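FtsY (PDB 1ZU4) is the signal recognition particle receptor of Mycoplasma mycoides, an SRP54-type protein in which a helical bundle is joined to a P-loop GTPase-family domain. Local coordinates at residues A[20-25]-A[41-46]; A[24-29]-A[69-74]; A[35-40]-A[60-65]. All coordinates share one frame; numbering follows the deposited sequence.

All three contacts belong to the helical bundle of this SRP54-type protein and lie on the same side of the chain's centre, their own centres 11 to 12 Å apart. They tie together four helices that follow one another along the chain: interaction 1 joins helix 12-27 to helix 34-46, interaction 3 joins helix 34-46 to helix 51-64, and interaction 2 brings the end of helix 12-27 to the start of helix 71-87. Interaction 3 is nested inside the loop closed by interaction 2, whereas interactions 1 and 3 alternate. Leu25, shared by interactions 1 and 2, also packs on Phe36 and Leu40, so the three contacts are continuous in packing, with interaction 3 the buried one.

Interaction 1 of 3, residues A[20-25]-A[41-46]; sequences KDIKKL and EDVLIQ
Asp21 and Val43 are the nearest CA pair of the two segments, 6.2 Å apart, and they illustrate how a polar side chain can serve two environments at once. Followed outward, Asp21 begins as an apolar surface: its CB rests 3.8 Å from Val43 CG1 and only slightly farther from CG2, so that the methylene lies against both branches of the valine. CG is anti to the carbonyl carbon (chi1 -71°), and beyond it the carboxylate moves on from Val43 to polar company. Asp21 OD2 accepts a hydrogen bond from a water at 2.7 Å, and the same water donates to Val43 O at 3.0 Å. Asp21 thus touches the valine side chain directly and reaches its backbone through the water. The side chain of Gln46 also passes close to OD2, at van der Waals range.

On the inner side the contact is wholly apolar. Val43 CG1 meets Ile22 CD1 at 4.0 Å, the two side chains crossing at about a right angle, while Val43 CG2 turns to Leu25 CD2 at the longer distance of 4.5 Å. Ile22 continues inward to Leu78 of helix 71-87, and Leu25 packs on Phe36 and Leu40 farther back along helix 34-46.

The short axes run 10.1 Å apart at 171°, nearly antiparallel. Such packing, with a water-bridged carboxylate at its margin, belongs to a pair of consecutive antiparallel helices in the helical bundle domain of SRP54-type proteins.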
# COMPACT_ATOMS: atom_id res chain seq x y z
N LYS A 20 -4.01 -15.72 -18.56
CA LYS A 20 -3.50 -16.97 -19.11
C LYS A 20 -4.32 -18.12 -18.55
O LYS A 20 -4.75 -19.00 -19.29
CB LYS A 20 -2.02 -17.18 -18.79
CG LYS A 20 -1.36 -18.34 -19.55
CD LYS A 20 -0.13 -18.81 -18.76
CE LYS A 20 0.75 -19.72 -19.65
NZ LYS A 20 0.28 -21.15 -19.59
N ASP A 21 -4.57 -18.09 -17.24
CA ASP A 21 -5.44 -19.08 -16.60
C ASP A 21 -6.89 -18.97 -17.02
O ASP A 21 -7.57 -20.00 -17.22
CB ASP A 21 -5.33 -18.98 -15.07
CG ASP A 21 -3.99 -19.46 -14.55
OD1 ASP A 21 -3.21 -20.02 -15.38
OD2 ASP A 21 -3.73 -19.29 -13.34
N ILE A 22 -7.40 -17.75 -17.16
CA ILE A 22 -8.80 -17.58 -17.58
C ILE A 22 -9.01 -18.07 -19.03
O ILE A 22 -10.03 -18.71 -19.37
CB ILE A 22 -9.28 -16.12 -17.38
CG1 ILE A 22 -9.37 -15.77 -15.88
CG2 ILE A 22 -10.60 -15.83 -18.16
CD1 ILE A 22 -10.49 -16.45 -15.14
N LYS A 23 -8.03 -17.81 -19.89
CA LYS A 23 -8.15 -18.24 -21.30
C LYS A 23 -8.17 -19.76 -21.44
O LYS A 23 -8.95 -20.30 -22.19
CB LYS A 23 -7.06 -17.58 -22.18
CG LYS A 23 -7.32 -16.07 -22.37
CD LYS A 23 -6.11 -15.30 -22.90
CE LYS A 23 -6.56 -13.91 -23.30
NZ LYS A 23 -5.48 -13.20 -24.01
N LYS A 24 -7.32 -20.43 -20.69
CA LYS A 24 -7.41 -21.87 -20.53
C LYS A 24 -8.82 -22.32 -20.05
O LYS A 24 -9.39 -23.26 -20.59
CB LYS A 24 -6.33 -22.31 -19.54
CG LYS A 24 -6.25 -23.83 -19.38
CD LYS A 24 -4.80 -24.32 -19.13
CE LYS A 24 -4.81 -25.85 -19.08
NZ LYS A 24 -5.53 -26.42 -20.28
N LEU A 25 -9.39 -21.62 -19.07
CA LEU A 25 -10.71 -21.95 -18.54
C LEU A 25 -11.80 -21.86 -19.61
O LEU A 25 -12.70 -22.71 -19.67
CB LEU A 25 -11.04 -21.06 -17.35
CG LEU A 25 -12.19 -21.45 -16.43
CD1 LEU A 25 -11.85 -22.77 -15.75
CD2 LEU A 25 -12.48 -20.36 -15.38
N GLU A 41 -12.49 -21.99 -9.17
CA GLU A 41 -11.91 -21.88 -7.83
C GLU A 41 -10.45 -22.19 -7.87
O GLU A 41 -9.65 -21.53 -7.23
CB GLU A 41 -12.68 -22.80 -6.85
CG GLU A 41 -13.95 -22.14 -6.35
CD GLU A 41 -14.97 -23.08 -5.74
OE1 GLU A 41 -14.70 -24.28 -5.46
OE2 GLU A 41 -16.06 -22.59 -5.53
N ASP A 42 -10.07 -23.17 -8.69
CA ASP A 42 -8.66 -23.45 -8.89
C ASP A 42 -7.87 -22.29 -9.52
O ASP A 42 -6.79 -21.94 -9.06
CB ASP A 42 -8.44 -24.77 -9.63
CG ASP A 42 -7.02 -25.21 -9.54
OD1 ASP A 42 -6.55 -25.45 -8.41
OD2 ASP A 42 -6.33 -25.28 -10.59
N VAL A 43 -8.43 -21.65 -10.52
CA VAL A 43 -7.82 -20.43 -11.02
C VAL A 43 -7.71 -19.33 -9.95
O VAL A 43 -6.68 -18.69 -9.85
CB VAL A 43 -8.60 -19.91 -12.21
CG1 VAL A 43 -8.12 -18.50 -12.61
CG2 VAL A 43 -8.54 -20.90 -13.38
N LEU A 44 -8.75 -19.12 -9.14
CA LEU A 44 -8.72 -18.04 -8.15
C LEU A 44 -7.64 -18.33 -7.14
O LEU A 44 -6.93 -17.42 -6.67
CB LEU A 44 -10.08 -17.89 -7.46
CG LEU A 44 -11.15 -17.35 -8.41
CD1 LEU A 44 -12.48 -17.27 -7.75
CD2 LEU A 44 -10.77 -16.00 -9.05
N ILE A 45 -7.45 -19.62 -6.83
CA ILE A 45 -6.43 -20.00 -5.86
C ILE A 45 -5.04 -19.55 -6.34
O ILE A 45 -4.23 -19.03 -5.58
CB ILE A 45 -6.46 -21.54 -5.53
CG1 ILE A 45 -7.71 -21.88 -4.72
CG2 ILE A 45 -5.16 -21.93 -4.74
CD1 ILE A 45 -8.16 -23.33 -4.70
N GLN A 46 -4.79 -19.69 -7.64
CA GLN A 46 -3.46 -19.39 -8.16
C GLN A 46 -3.08 -17.92 -8.17
O GLN A 46 -1.91 -17.59 -8.36
CB GLN A 46 -3.29 -20.00 -9.55
CG GLN A 46 -3.15 -21.55 -9.51
CD GLN A 46 -3.28 -22.15 -10.88
OE1 GLN A 46 -4.39 -22.38 -11.36
NE2 GLN A 46 -2.13 -22.41 -11.53
O HOH W 1 -4.85 -17.36 -11.76

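Interaction 2 of 3, residues A[24-29]-A[69-74]; sequences KLSKKY and TSFENI
Tyr29 and Phe71 face each other obliquely, with ring planes at 51° and centroids 4.9 Å apart, a geometry that is neither a stack nor an edge-to-face pair. Phe71 CD1 sits over one face of the tyrosine ring, displaced toward its rim, and comes within 3.5 Å of Tyr29 CG. Phe71 CB lies over the same face, above the CD2-CE2 side, so the phenylalanine meets the tyrosine with its stem as well as its ring. Both side chains leave the backbone with CG anti to N (chi1 179° for Tyr29 and -165° for Phe71), which sends each ring out across the gap between the segments.

The phenylalanine ring is itself a platform for helix 12-27. Ser26 CA lies over one of its faces, Ser26 CB approaches Phe71 CE2 at 3.2 Å, and Leu25 CB reaches Phe71 CZ at 4.4 Å. Ser26 OG is engaged with Lys23 O in its own helix, so the serine offers carbon to the aromatic ring.

At the far end of the ring, Tyr29 OH donates to Thr69 O at 2.7 Å, with the acceptor at the ring edge and in its plane, though OH is crowded in the model and the length is doubtful. Tyr29 and Ile74 reach toward this spot from opposite directions, but the model is too tight here for the detail to be relied on. Phe36 of helix 34-46 adds an edge-to-face partner for Tyr29 and also touches Ile74.

Helix 71-87 starts immediately after Ser70, whose OG accepts from Asn73 N at 3.2 Å. Beside this side-chain N-cap, the oblique aromatic pair joins the end of helix 12-27 and the loop after it to the start of helix 71-87 and the residues leading into it, at one end of the helical bundle.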
# COMPACT_ATOMS: atom_id res chain seq x y z
N LYS A 24 -7.32 -20.43 -20.69
CA LYS A 24 -7.41 -21.87 -20.53
C LYS A 24 -8.82 -22.32 -20.05
O LYS A 24 -9.39 -23.26 -20.59
CB LYS A 24 -6.33 -22.31 -19.54
CG LYS A 24 -6.25 -23.83 -19.38
CD LYS A 24 -4.80 -24.32 -19.13
CE LYS A 24 -4.81 -25.85 -19.08
NZ LYS A 24 -5.53 -26.42 -20.28
N LEU A 25 -9.39 -21.62 -19.07
CA LEU A 25 -10.71 -21.95 -18.54
C LEU A 25 -11.80 -21.86 -19.61
O LEU A 25 -12.70 -22.71 -19.67
CB LEU A 25 -11.04 -21.06 -17.35
CG LEU A 25 -12.19 -21.45 -16.43
CD1 LEU A 25 -11.85 -22.77 -15.75
CD2 LEU A 25 -12.48 -20.36 -15.38
N SER A 26 -11.71 -20.86 -20.48
CA SER A 26 -12.68 -20.66 -21.58
C SER A 26 -12.79 -21.80 -22.61
O SER A 26 -13.86 -21.99 -23.21
CB SER A 26 -12.38 -19.35 -22.32
OG SER A 26 -11.23 -19.52 -23.13
N LYS A 27 -11.69 -22.52 -22.84
CA LYS A 27 -11.60 -23.46 -23.97
C LYS A 27 -12.40 -24.74 -23.73
O LYS A 27 -13.02 -25.26 -24.67
CB LYS A 27 -10.13 -23.78 -24.32
CG LYS A 27 -9.36 -22.56 -24.87
CD LYS A 27 -7.94 -22.95 -25.34
CE LYS A 27 -7.25 -21.75 -26.00
NZ LYS A 27 -6.27 -22.18 -27.11
N LYS A 28 -12.41 -25.22 -22.50
CA LYS A 28 -13.29 -26.33 -22.14
C LYS A 28 -14.61 -25.85 -21.47
O LYS A 28 -15.33 -26.65 -20.84
CB LYS A 28 -12.54 -27.37 -21.29
CG LYS A 28 -11.61 -28.30 -22.12
CD LYS A 28 -10.27 -28.61 -21.39
CE LYS A 28 -10.38 -29.73 -20.32
NZ LYS A 28 -10.62 -31.10 -20.89
N TYR A 29 -14.94 -24.57 -21.64
CA TYR A 29 -16.17 -24.03 -21.04
C TYR A 29 -17.41 -24.40 -21.85
O TYR A 29 -17.52 -24.11 -23.05
CB TYR A 29 -16.12 -22.52 -20.81
CG TYR A 29 -17.41 -21.93 -20.20
CD1 TYR A 29 -17.66 -22.01 -18.83
CD2 TYR A 29 -18.38 -21.32 -21.01
CE1 TYR A 29 -18.84 -21.49 -18.29
CE2 TYR A 29 -19.54 -20.78 -20.48
CZ TYR A 29 -19.77 -20.87 -19.12
OH TYR A 29 -20.93 -20.33 -18.60
N THR A 69 -25.21 -18.87 -18.79
CA THR A 69 -24.49 -17.62 -19.00
C THR A 69 -23.35 -17.87 -20.06
O THR A 69 -22.68 -18.91 -20.06
CB THR A 69 -24.03 -16.99 -17.62
OG1 THR A 69 -25.21 -16.63 -16.85
CG2 THR A 69 -23.22 -15.73 -17.80
N SER A 70 -23.22 -16.94 -21.00
CA SER A 70 -22.14 -16.98 -21.99
C SER A 70 -20.85 -16.79 -21.22
O SER A 70 -20.88 -16.14 -20.19
CB SER A 70 -22.28 -15.82 -22.96
OG SER A 70 -22.29 -14.59 -22.24
N PHE A 71 -19.73 -17.30 -21.73
CA PHE A 71 -18.46 -17.08 -21.04
C PHE A 71 -18.06 -15.61 -20.89
O PHE A 71 -17.33 -15.24 -19.98
CB PHE A 71 -17.32 -17.91 -21.64
CG PHE A 71 -16.12 -17.99 -20.75
CD1 PHE A 71 -16.16 -18.73 -19.55
CD2 PHE A 71 -14.96 -17.32 -21.07
CE1 PHE A 71 -15.06 -18.80 -18.73
CE2 PHE A 71 -13.88 -17.39 -20.22
CZ PHE A 71 -13.92 -18.14 -19.07
N GLU A 72 -18.56 -14.77 -21.78
CA GLU A 72 -18.34 -13.33 -21.69
C GLU A 72 -19.02 -12.72 -20.47
O GLU A 72 -18.49 -11.82 -19.80
CB GLU A 72 -18.87 -12.63 -22.96
CG GLU A 72 -17.93 -12.67 -24.16
CD GLU A 72 -16.69 -11.82 -23.94
OE1 GLU A 72 -16.80 -10.56 -24.00
OE2 GLU A 72 -15.60 -12.42 -23.72
N ASN A 73 -20.22 -13.19 -20.18
CA ASN A 73 -20.95 -12.71 -19.03
C ASN A 73 -20.40 -13.27 -17.72
O ASN A 73 -20.56 -12.64 -16.68
CB ASN A 73 -22.46 -12.94 -19.20
CG ASN A 73 -23.12 -11.86 -20.10
OD1 ASN A 73 -22.68 -10.70 -20.15
ND2 ASN A 73 -24.18 -12.24 -20.80
N ILE A 74 -19.72 -14.42 -17.76
CA ILE A 74 -19.07 -14.95 -16.53
C ILE A 74 -17.90 -14.03 -16.14
O ILE A 74 -17.71 -13.69 -14.96
CB ILE A 74 -18.56 -16.38 -16.70
CG1 ILE A 74 -19.68 -17.38 -16.46
CG2 ILE A 74 -17.48 -16.70 -15.64
CD1 ILE A 74 -20.18 -17.95 -17.66

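Interaction 3 of 3, residues A[35-40]-A[60-65]; sequences EFFEEL and LVRKKT
Phe37 is sandwiched between Arg62 and its neighbour Phe36, a clear example of torsions deciding what a ring meets. With CG anti to the carbonyl carbon (chi1 -72°), Phe37 reaches across to helix 51-64. There Arg62 covers one face in two steps: its CB makes a CH-pi contact 3.9 Å from the Phe37 ring centroid, and the chain, bent at chi2 and chi3, carries the guanidinium on along the face, from the tip of the ring to its root. The guanidinium lies nearly flat on it, planes 25° apart and centres at 4.4 Å, with Arg62 NH2 3.5 Å from Phe37 CB. Arg62 NH1 forms a salt bridge with Asp34, consistent with a fixed position for the guanidinium. Phe36 CD2 is centred over the opposite face.

At the ring edge Val61 CG1 touches Phe37 CE2 at 3.6 Å and also meets Leu40 CD2 tip to tip, while Thr65 OG1 lies in the ring plane near CZ. Thr65 OG1 donates to Val61 O at 2.7 Å, from above the carbonyl plane.

The short segments' axes cross at 145°; this guanidinium-aromatic stack, with Val61 and Leu40 packed beside it, joins two successive, roughly antiparallel helices of the SRP54-type helical bundle.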
# COMPACT_ATOMS: atom_id res chain seq x y z
N GLU A 35 -19.10 -28.30 -11.65
CA GLU A 35 -17.76 -28.62 -12.13
C GLU A 35 -17.02 -27.36 -12.63
O GLU A 35 -15.81 -27.24 -12.41
CB GLU A 35 -17.80 -29.68 -13.22
CG GLU A 35 -16.56 -30.51 -13.26
CD GLU A 35 -16.66 -31.63 -14.27
OE1 GLU A 35 -17.59 -32.47 -14.14
OE2 GLU A 35 -15.82 -31.67 -15.19
N PHE A 36 -17.74 -26.44 -13.28
CA PHE A 36 -17.12 -25.18 -13.71
C PHE A 36 -16.63 -24.36 -12.52
O PHE A 36 -15.53 -23.78 -12.57
CB PHE A 36 -18.06 -24.33 -14.58
CG PHE A 36 -17.64 -22.90 -14.68
CD1 PHE A 36 -16.54 -22.55 -15.47
CD2 PHE A 36 -18.27 -21.91 -13.91
CE1 PHE A 36 -16.11 -21.21 -15.55
CE2 PHE A 36 -17.85 -20.58 -13.98
CZ PHE A 36 -16.75 -20.23 -14.79
N PHE A 37 -17.46 -24.26 -11.47
CA PHE A 37 -17.03 -23.53 -10.28
C PHE A 37 -15.80 -24.15 -9.60
O PHE A 37 -14.99 -23.43 -9.08
CB PHE A 37 -18.20 -23.17 -9.35
CG PHE A 37 -19.06 -22.08 -9.90
CD1 PHE A 37 -20.25 -22.38 -10.56
CD2 PHE A 37 -18.65 -20.75 -9.84
CE1 PHE A 37 -21.03 -21.38 -11.12
CE2 PHE A 37 -19.45 -19.74 -10.39
CZ PHE A 37 -20.62 -20.05 -11.03
N GLU A 38 -15.62 -25.46 -9.70
CA GLU A 38 -14.41 -26.09 -9.18
C GLU A 38 -13.19 -25.63 -9.96
O GLU A 38 -12.14 -25.40 -9.37
CB GLU A 38 -14.49 -27.62 -9.27
CG GLU A 38 -15.55 -28.25 -8.42
CD GLU A 38 -15.72 -29.72 -8.77
OE1 GLU A 38 -14.71 -30.37 -9.15
OE2 GLU A 38 -16.86 -30.22 -8.67
N GLU A 39 -13.35 -25.54 -11.29
CA GLU A 39 -12.26 -25.11 -12.16
C GLU A 39 -11.99 -23.65 -11.88
O GLU A 39 -10.85 -23.27 -11.80
CB GLU A 39 -12.60 -25.27 -13.65
CG GLU A 39 -12.85 -26.70 -14.15
CD GLU A 39 -11.63 -27.59 -14.08
OE1 GLU A 39 -10.49 -27.09 -14.03
OE2 GLU A 39 -11.84 -28.82 -14.06
N LEU A 40 -13.04 -22.83 -11.76
CA LEU A 40 -12.81 -21.42 -11.50
C LEU A 40 -12.09 -21.21 -10.18
O LEU A 40 -11.14 -20.39 -10.07
CB LEU A 40 -14.13 -20.65 -11.53
CG LEU A 40 -14.07 -19.19 -11.01
CD1 LEU A 40 -13.35 -18.31 -12.00
CD2 LEU A 40 -15.49 -18.64 -10.75
N LEU A 60 -20.05 -15.10 -5.01
CA LEU A 60 -20.53 -13.96 -5.78
C LEU A 60 -20.75 -14.21 -7.29
O LEU A 60 -21.79 -13.85 -7.83
CB LEU A 60 -19.60 -12.78 -5.57
CG LEU A 60 -19.84 -12.03 -4.25
CD1 LEU A 60 -18.67 -11.10 -3.98
CD2 LEU A 60 -21.22 -11.31 -4.24
N VAL A 61 -19.76 -14.81 -7.96
CA VAL A 61 -19.90 -15.18 -9.38
C VAL A 61 -21.08 -16.18 -9.53
O VAL A 61 -21.94 -16.03 -10.38
CB VAL A 61 -18.64 -15.82 -9.95
CG1 VAL A 61 -18.92 -16.36 -11.38
CG2 VAL A 61 -17.46 -14.81 -10.01
N ARG A 62 -21.16 -17.15 -8.62
CA ARG A 62 -22.24 -18.14 -8.67
C ARG A 62 -23.60 -17.47 -8.47
O ARG A 62 -24.58 -17.83 -9.11
CB ARG A 62 -21.94 -19.27 -7.67
CG ARG A 62 -23.16 -20.10 -7.41
CD ARG A 62 -22.92 -21.56 -7.15
NE ARG A 62 -21.62 -22.04 -6.68
CZ ARG A 62 -21.23 -23.30 -6.95
NH1 ARG A 62 -22.03 -24.04 -7.70
NH2 ARG A 62 -20.08 -23.81 -6.52
N LYS A 63 -23.65 -16.44 -7.64
CA LYS A 63 -24.89 -15.71 -7.40
C LYS A 63 -25.36 -14.89 -8.60
O LYS A 63 -26.56 -14.80 -8.86
CB LYS A 63 -24.72 -14.80 -6.20
CG LYS A 63 -26.06 -14.32 -5.67
CD LYS A 63 -26.05 -14.34 -4.15
CE LYS A 63 -25.49 -13.03 -3.65
NZ LYS A 63 -26.43 -11.93 -4.05
N LYS A 64 -24.41 -14.28 -9.30
CA LYS A 64 -24.66 -13.39 -10.45
C LYS A 64 -24.99 -14.15 -11.74
O LYS A 64 -25.40 -13.55 -12.76
CB LYS A 64 -23.40 -12.54 -10.67
CG LYS A 64 -23.21 -11.49 -9.60
CD LYS A 64 -21.80 -10.94 -9.51
CE LYS A 64 -21.59 -10.31 -8.13
NZ LYS A 64 -22.32 -9.00 -7.98
N THR A 65 -24.81 -15.45 -11.76
CA THR A 65 -24.79 -16.09 -13.08
C THR A 65 -25.74 -17.29 -13.14
O THR A 65 -26.16 -17.77 -12.13
CB THR A 65 -23.38 -16.59 -13.44
OG1 THR A 65 -22.90 -17.43 -12.42
CG2 THR A 65 -22.35 -15.44 -13.61